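Local atomic coordinates of BH2621 protein (Bacillus halodurans, PDB entry 2QML), a protein that is uncharacterised but, as a GNAT-fold member related to mycobactin synthase protein K, probably transfers acyl groups to an amine in siderophore biosynthesis. Residues 99-108 and 134-145. Sequence-based numbering, arbitrary orientation.
Sequences YPFEEHDQGI and KFQEPDTNTIVA
Gln106 and Gly107 pair in parallel with Ile143 and Val144, strands 106-108 and 142-145 running at 36° to each other: Gln106 N donates to Thr142 O, Gln106 O accepts from Val144 N (2.8 Å), and Ile108 N reaches Val144 O. Helix 123-135 connects the two strands, so this is a beta-alpha-beta crossover within the GNAT domain, and the side chain of Gln106 joins the end of that helix to the sheet. Its CG stands beside the backbone N (chi1 -62°) and the chain then runs extended, which carries the amide across to Lys134 and Thr140. There OE1 accepts from Lys134 NZ at 2.9 Å, while NE2 gives a nearly straight, in-plane bond to Thr140 OG1 and a more bent one to Lys134 O, which it meets from above the carbonyl plane. Thr140 OG1 donates in turn to His104 O at 2.7 Å. The lysine chain bends at both chi3 and chi4, bringing NZ back to Gly107 O as well, and Ser87 on strand 80-89 is a further partner.

At the turn, Asp139 CB lies over one face of the His104 imidazole, 3.6 Å from its centroid, a CH-pi contact. On the opposite side of the pairing from Gln106, Tyr99 OH touches Val144 CG1 at 3.4 Å and donates to Asp105 OD2, which Glu102 N also meets. Asp105 OD1 accepts from two waters, which lead on to Asn141 N and Thr142 OG1; the latter is also bonded to Glu182.

With both ends of the Gln106 amide engaged, its rotation is fixed, and the two carbonyl oxygens and the Ser87 hydroxyl around Lys134 NZ would be expected to stabilise a charged ammonium in this buried setting.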
ATOM      1  N   TYR A  99     -11.299 -15.374  -2.338  1.00 21.32           N
ATOM      2  CA  TYR A  99     -12.340 -15.105  -1.386  1.00 21.29           C
ATOM      3  C   TYR A  99     -13.547 -14.531  -2.172  1.00 22.49           C
ATOM      4  O   TYR A  99     -13.386 -14.115  -3.312  1.00 22.46           O
ATOM      5  CB  TYR A  99     -11.834 -14.163  -0.268  1.00 20.99           C
ATOM      6  CG  TYR A  99     -11.853 -12.706  -0.640  1.00 17.83           C
ATOM      7  CD1 TYR A  99     -10.835 -12.153  -1.392  1.00 20.43           C
ATOM      8  CD2 TYR A  99     -12.883 -11.856  -0.188  1.00 19.17           C
ATOM      9  CE1 TYR A  99     -10.885 -10.741  -1.756  1.00 21.50           C
ATOM     10  CE2 TYR A  99     -12.948 -10.533  -0.532  1.00 22.83           C
ATOM     11  CZ  TYR A  99     -11.949  -9.969  -1.314  1.00 18.57           C
ATOM     12  OH  TYR A  99     -12.000  -8.606  -1.651  1.00 22.30           O
ATOM     13  N   PRO A 100     -14.762 -14.560  -1.591  1.00 24.40           N
ATOM     14  CA  PRO A 100     -15.989 -14.062  -2.248  1.00 25.95           C
ATOM     15  C   PRO A 100     -16.052 -12.535  -2.201  1.00 23.65           C
ATOM     16  O   PRO A 100     -16.786 -11.936  -1.429  1.00 27.65           O
ATOM     17  CB  PRO A 100     -17.105 -14.739  -1.446  1.00 25.16           C
ATOM     18  CG  PRO A 100     -16.555 -14.914  -0.113  1.00 27.44           C
ATOM     19  CD  PRO A 100     -15.078 -15.147  -0.266  1.00 26.07           C
ATOM     20  N   PHE A 101     -15.222 -11.931  -3.036  1.00 23.93           N
ATOM     21  CA  PHE A 101     -15.089 -10.482  -3.108  1.00 22.60           C
ATOM     22  C   PHE A 101     -16.389  -9.835  -3.556  1.00 24.57           C
ATOM     23  O   PHE A 101     -17.194 -10.432  -4.275  1.00 24.89           O
ATOM     24  CB  PHE A 101     -13.956 -10.131  -4.091  1.00 23.08           C
ATOM     25  CG  PHE A 101     -14.289 -10.420  -5.537  1.00 22.78           C
ATOM     26  CD1 PHE A 101     -14.098 -11.673  -6.089  1.00 25.86           C
ATOM     27  CD2 PHE A 101     -14.821  -9.426  -6.335  1.00 26.27           C
ATOM     28  CE1 PHE A 101     -14.416 -11.924  -7.422  1.00 27.50           C
ATOM     29  CE2 PHE A 101     -15.159  -9.674  -7.657  1.00 26.46           C
ATOM     30  CZ  PHE A 101     -14.951 -10.918  -8.198  1.00 27.28           C
ATOM     31  N   GLU A 102     -16.562  -8.597  -3.132  1.00 24.66           N
ATOM     32  CA  GLU A 102     -17.643  -7.746  -3.599  1.00 24.98           C
ATOM     33  C   GLU A 102     -17.051  -6.864  -4.702  1.00 26.47           C
ATOM     34  O   GLU A 102     -15.869  -6.553  -4.728  1.00 23.74           O
ATOM     35  CB  GLU A 102     -18.263  -6.938  -2.463  1.00 27.89           C
ATOM     36  CG  GLU A 102     -18.897  -7.812  -1.359  1.00 38.17           C
ATOM     37  N   GLU A 103     -17.920  -6.482  -5.628  1.00 25.93           N
ATOM     38  CA  GLU A 103     -17.593  -5.740  -6.840  1.00 28.73           C
ATOM     39  C   GLU A 103     -16.613  -4.580  -6.692  1.00 24.73           C
ATOM     40  O   GLU A 103     -15.729  -4.404  -7.517  1.00 25.95           O
ATOM     41  CB  GLU A 103     -18.927  -5.214  -7.406  1.00 31.37           C
ATOM     42  CG  GLU A 103     -18.877  -4.388  -8.687  1.00 46.64           C
ATOM     43  CD  GLU A 103     -18.771  -5.219  -9.949  1.00 61.32           C
ATOM     44  OE1 GLU A 103     -18.734  -6.477  -9.860  1.00 63.28           O
ATOM     45  OE2 GLU A 103     -18.748  -4.591 -11.036  1.00 69.30           O
ATOM     46  N   HIS A 104     -16.768  -3.807  -5.627  1.00 24.63           N
ATOM     47  CA  HIS A 104     -15.955  -2.594  -5.416  1.00 24.68           C
ATOM     48  C   HIS A 104     -14.885  -2.740  -4.352  1.00 22.89           C
ATOM     49  O   HIS A 104     -14.317  -1.771  -3.918  1.00 22.29           O
ATOM     50  CB  HIS A 104     -16.856  -1.415  -5.095  1.00 27.19           C
ATOM     51  CG  HIS A 104     -17.776  -1.087  -6.215  1.00 32.83           C
ATOM     52  ND1 HIS A 104     -19.064  -1.575  -6.285  1.00 38.48           N
ATOM     53  CD2 HIS A 104     -17.562  -0.399  -7.354  1.00 43.21           C
ATOM     54  CE1 HIS A 104     -19.624  -1.151  -7.400  1.00 45.31           C
ATOM     55  NE2 HIS A 104     -18.732  -0.439  -8.069  1.00 48.24           N
ATOM     56  N   ASP A 105     -14.574  -3.967  -3.955  1.00 22.25           N
ATOM     57  CA  ASP A 105     -13.493  -4.168  -3.015  1.00 21.79           C
ATOM     58  C   ASP A 105     -12.195  -3.677  -3.636  1.00 19.62           C
ATOM     59  O   ASP A 105     -11.976  -3.850  -4.820  1.00 22.71           O
ATOM     60  CB  ASP A 105     -13.329  -5.653  -2.658  1.00 20.09           C
ATOM     61  CG  ASP A 105     -14.445  -6.218  -1.778  1.00 21.24           C
ATOM     62  OD1 ASP A 105     -15.309  -5.474  -1.296  1.00 24.22           O
ATOM     63  OD2 ASP A 105     -14.343  -7.440  -1.501  1.00 21.05           O
ATOM     64  N   GLN A 106     -11.314  -3.133  -2.808  1.00 20.32           N
ATOM     65  CA  GLN A 106     -10.036  -2.661  -3.242  1.00 22.02           C
ATOM     66  C   GLN A 106      -8.940  -3.373  -2.445  1.00 23.45           C
ATOM     67  O   GLN A 106      -9.185  -3.990  -1.399  1.00 22.48           O
ATOM     68  CB  GLN A 106      -9.908  -1.129  -3.063  1.00 22.17           C
ATOM     69  CG  GLN A 106     -10.901  -0.291  -3.863  1.00 22.90           C
ATOM     70  CD  GLN A 106     -10.670   1.154  -3.588  1.00 23.67           C
ATOM     71  OE1 GLN A 106      -9.544   1.565  -3.477  1.00 22.58           O
ATOM     72  NE2 GLN A 106     -11.716   1.937  -3.496  1.00 22.14           N
ATOM     73  N   GLY A 107      -7.732  -3.270  -2.968  1.00 22.11           N
ATOM     74  CA  GLY A 107      -6.534  -3.775  -2.330  1.00 21.90           C
ATOM     75  C   GLY A 107      -5.389  -2.804  -2.330  1.00 23.18           C
ATOM     76  O   GLY A 107      -5.445  -1.763  -2.993  1.00 20.86           O
ATOM     77  N   ILE A 108      -4.366  -3.122  -1.538  1.00 22.83           N
ATOM     78  CA  ILE A 108      -3.208  -2.269  -1.399  1.00 22.95           C
ATOM     79  C   ILE A 108      -1.916  -3.060  -1.291  1.00 22.53           C
ATOM     80  O   ILE A 108      -1.861  -4.120  -0.620  1.00 21.66           O
ATOM     81  CB  ILE A 108      -3.352  -1.309  -0.194  1.00 21.04           C
ATOM     82  CG1 ILE A 108      -2.271  -0.187  -0.253  1.00 20.88           C
ATOM     83  CG2 ILE A 108      -3.419  -2.069   1.166  1.00 24.30           C
ATOM     84  CD1 ILE A 108      -2.448   0.795  -1.448  1.00 27.00           C
ATOM     85  N   LYS A 134      -8.813   5.940  -0.410  1.00 19.13           N
ATOM     86  CA  LYS A 134      -9.384   4.817  -1.125  1.00 20.20           C
ATOM     87  C   LYS A 134     -10.825   4.563  -0.679  1.00 20.05           C
ATOM     88  O   LYS A 134     -11.682   4.261  -1.509  1.00 22.22           O
ATOM     89  CB  LYS A 134      -8.530   3.584  -0.927  1.00 21.32           C
ATOM     90  CG  LYS A 134      -7.200   3.588  -1.706  1.00 22.42           C
ATOM     91  CD  LYS A 134      -6.172   2.552  -1.237  1.00 20.73           C
ATOM     92  CE  LYS A 134      -6.640   1.137  -1.384  1.00 23.27           C
ATOM     93  NZ  LYS A 134      -6.887   0.760  -2.755  1.00 21.43           N
ATOM     94  N   PHE A 135     -11.095   4.698   0.618  1.00 20.71           N
ATOM     95  CA  PHE A 135     -12.456   4.485   1.158  1.00 19.64           C
ATOM     96  C   PHE A 135     -13.452   5.567   0.754  1.00 20.46           C
ATOM     97  O   PHE A 135     -14.664   5.406   0.974  1.00 21.34           O
ATOM     98  CB  PHE A 135     -12.430   4.350   2.684  1.00 20.96           C
ATOM     99  CG  PHE A 135     -12.188   2.928   3.182  1.00 23.16           C
ATOM    100  CD1 PHE A 135     -13.013   1.883   2.785  1.00 21.39           C
ATOM    101  CD2 PHE A 135     -11.213   2.688   4.133  1.00 19.49           C
ATOM    102  CE1 PHE A 135     -12.825   0.612   3.300  1.00 19.94           C
ATOM    103  CE2 PHE A 135     -11.015   1.414   4.650  1.00 21.90           C
ATOM    104  CZ  PHE A 135     -11.862   0.401   4.249  1.00 18.68           C
ATOM    105  N   GLN A 136     -12.992   6.655   0.118  1.00 21.19           N
ATOM    106  CA  GLN A 136     -13.953   7.639  -0.336  1.00 21.16           C
ATOM    107  C   GLN A 136     -14.688   7.208  -1.598  1.00 22.57           C
ATOM    108  O   GLN A 136     -15.626   7.888  -2.019  1.00 23.23           O
ATOM    109  CB  GLN A 136     -13.310   9.023  -0.535  1.00 21.95           C
ATOM    110  CG  GLN A 136     -12.633   9.511   0.682  1.00 19.09           C
ATOM    111  CD  GLN A 136     -13.512   9.493   1.904  1.00 20.04           C
ATOM    112  OE1 GLN A 136     -14.577  10.067   1.940  1.00 22.55           O
ATOM    113  NE2 GLN A 136     -13.067   8.763   2.912  1.00 20.91           N
ATOM    114  N   GLU A 137     -14.254   6.138  -2.249  1.00 22.63           N
ATOM    115  CA  GLU A 137     -15.071   5.526  -3.318  1.00 20.68           C
ATOM    116  C   GLU A 137     -16.404   5.081  -2.673  1.00 23.46           C
ATOM    117  O   GLU A 137     -16.404   4.266  -1.773  1.00 21.58           O
ATOM    118  CB  GLU A 137     -14.301   4.382  -3.951  1.00 22.59           C
ATOM    119  CG  GLU A 137     -15.130   3.568  -4.908  1.00 32.32           C
ATOM    120  CD  GLU A 137     -15.472   4.322  -6.179  1.00 43.29           C
ATOM    121  OE1 GLU A 137     -14.592   5.064  -6.665  1.00 38.86           O
ATOM    122  OE2 GLU A 137     -16.592   4.114  -6.682  1.00 42.12           O
ATOM    123  N   PRO A 138     -17.552   5.642  -3.107  1.00 22.60           N
ATOM    124  CA  PRO A 138     -18.795   5.336  -2.332  1.00 23.73           C
ATOM    125  C   PRO A 138     -19.165   3.859  -2.192  1.00 24.85           C
ATOM    126  O   PRO A 138     -19.629   3.469  -1.137  1.00 27.61           O
ATOM    127  CB  PRO A 138     -19.879   6.131  -3.081  1.00 25.04           C
ATOM    128  CG  PRO A 138     -19.089   7.271  -3.689  1.00 24.86           C
ATOM    129  CD  PRO A 138     -17.815   6.664  -4.147  1.00 25.32           C
ATOM    130  N   ASP A 139     -18.929   3.051  -3.207  1.00 23.98           N
ATOM    131  CA  ASP A 139     -19.362   1.666  -3.091  1.00 26.03           C
ATOM    132  C   ASP A 139     -18.305   0.742  -2.503  1.00 23.33           C
ATOM    133  O   ASP A 139     -18.588  -0.439  -2.292  1.00 25.80           O
ATOM    134  CB  ASP A 139     -19.782   1.167  -4.467  1.00 27.43           C
ATOM    135  CG  ASP A 139     -21.003   1.922  -5.025  1.00 38.55           C
ATOM    136  OD1 ASP A 139     -21.903   2.270  -4.223  1.00 38.05           O
ATOM    137  OD2 ASP A 139     -21.042   2.147  -6.265  1.00 44.76           O
ATOM    138  N   THR A 140     -17.113   1.251  -2.234  1.00 23.15           N
ATOM    139  CA  THR A 140     -16.092   0.405  -1.592  1.00 21.09           C
ATOM    140  C   THR A 140     -16.310   0.322  -0.085  1.00 22.31           C
ATOM    141  O   THR A 140     -16.204   1.323   0.615  1.00 24.19           O
ATOM    142  CB  THR A 140     -14.676   0.912  -1.854  1.00 17.71           C
ATOM    143  OG1 THR A 140     -14.414   0.829  -3.255  1.00 23.02           O
ATOM    144  CG2 THR A 140     -13.652   0.095  -1.043  1.00 20.00           C
ATOM    145  N   ASN A 141     -16.593  -0.885   0.412  1.00 21.23           N
ATOM    146  CA  ASN A 141     -16.772  -1.104   1.855  1.00 22.26           C
ATOM    147  C   ASN A 141     -15.641  -1.869   2.493  1.00 21.54           C
ATOM    148  O   ASN A 141     -15.531  -1.907   3.712  1.00 22.77           O
ATOM    149  CB  ASN A 141     -18.032  -1.909   2.098  1.00 23.73           C
ATOM    150  CG  ASN A 141     -19.251  -1.294   1.455  1.00 35.26           C
ATOM    151  OD1 ASN A 141     -19.504  -0.099   1.583  1.00 38.26           O
ATOM    152  ND2 ASN A 141     -20.022  -2.119   0.746  1.00 39.16           N
ATOM    153  N   THR A 142     -14.788  -2.463   1.670  1.00 24.08           N
ATOM    154  CA  THR A 142     -13.728  -3.335   2.163  1.00 23.06           C
ATOM    155  C   THR A 142     -12.462  -3.119   1.389  1.00 22.19           C
ATOM    156  O   THR A 142     -12.493  -3.019   0.145  1.00 24.16           O
ATOM    157  CB  THR A 142     -14.139  -4.848   2.047  1.00 21.79           C
ATOM    158  OG1 THR A 142     -15.428  -5.022   2.657  1.00 24.73           O
ATOM    159  CG2 THR A 142     -13.028  -5.802   2.675  1.00 23.85           C
ATOM    160  N   ILE A 143     -11.342  -3.020   2.110  1.00 22.08           N
ATOM    161  CA  ILE A 143     -10.020  -2.996   1.507  1.00 22.64           C
ATOM    162  C   ILE A 143      -9.261  -4.226   2.034  1.00 21.98           C
ATOM    163  O   ILE A 143      -9.314  -4.520   3.202  1.00 22.64           O
ATOM    164  CB  ILE A 143      -9.223  -1.710   1.796  1.00 24.71           C
ATOM    165  CG1 ILE A 143      -9.934  -0.471   1.204  1.00 30.66           C
ATOM    166  CG2 ILE A 143      -7.811  -1.802   1.207  1.00 24.06           C
ATOM    167  CD1 ILE A 143      -9.354   0.867   1.617  1.00 25.52           C
ATOM    168  N   VAL A 144      -8.584  -4.934   1.135  1.00 18.80           N
ATOM    169  CA  VAL A 144      -7.838  -6.128   1.466  1.00 21.48           C
ATOM    170  C   VAL A 144      -6.340  -5.920   1.260  1.00 21.44           C
ATOM    171  O   VAL A 144      -5.868  -5.042   0.524  1.00 23.35           O
ATOM    172  CB  VAL A 144      -8.314  -7.371   0.664  1.00 21.46           C
ATOM    173  CG1 VAL A 144      -9.827  -7.585   0.823  1.00 23.57           C
ATOM    174  CG2 VAL A 144      -7.864  -7.296  -0.828  1.00 21.13           C
ATOM    175  N   ALA A 145      -5.592  -6.755   1.956  1.00 20.12           N
ATOM    176  CA  ALA A 145      -4.129  -6.809   1.886  1.00 19.79           C
ATOM    177  C   ALA A 145      -3.756  -8.301   2.017  1.00 22.51           C
ATOM    178  O   ALA A 145      -4.501  -9.102   2.634  1.00 22.37           O
ATOM    179  CB  ALA A 145      -3.523  -6.015   2.973  1.00 22.63           C
TER
HETATM  180  O   HOH W   1     -16.535  -3.048  -1.343  1.00 26.00           O
HETATM  181  O   HOH W   2     -16.955  -5.970   0.733  1.00 36.71           O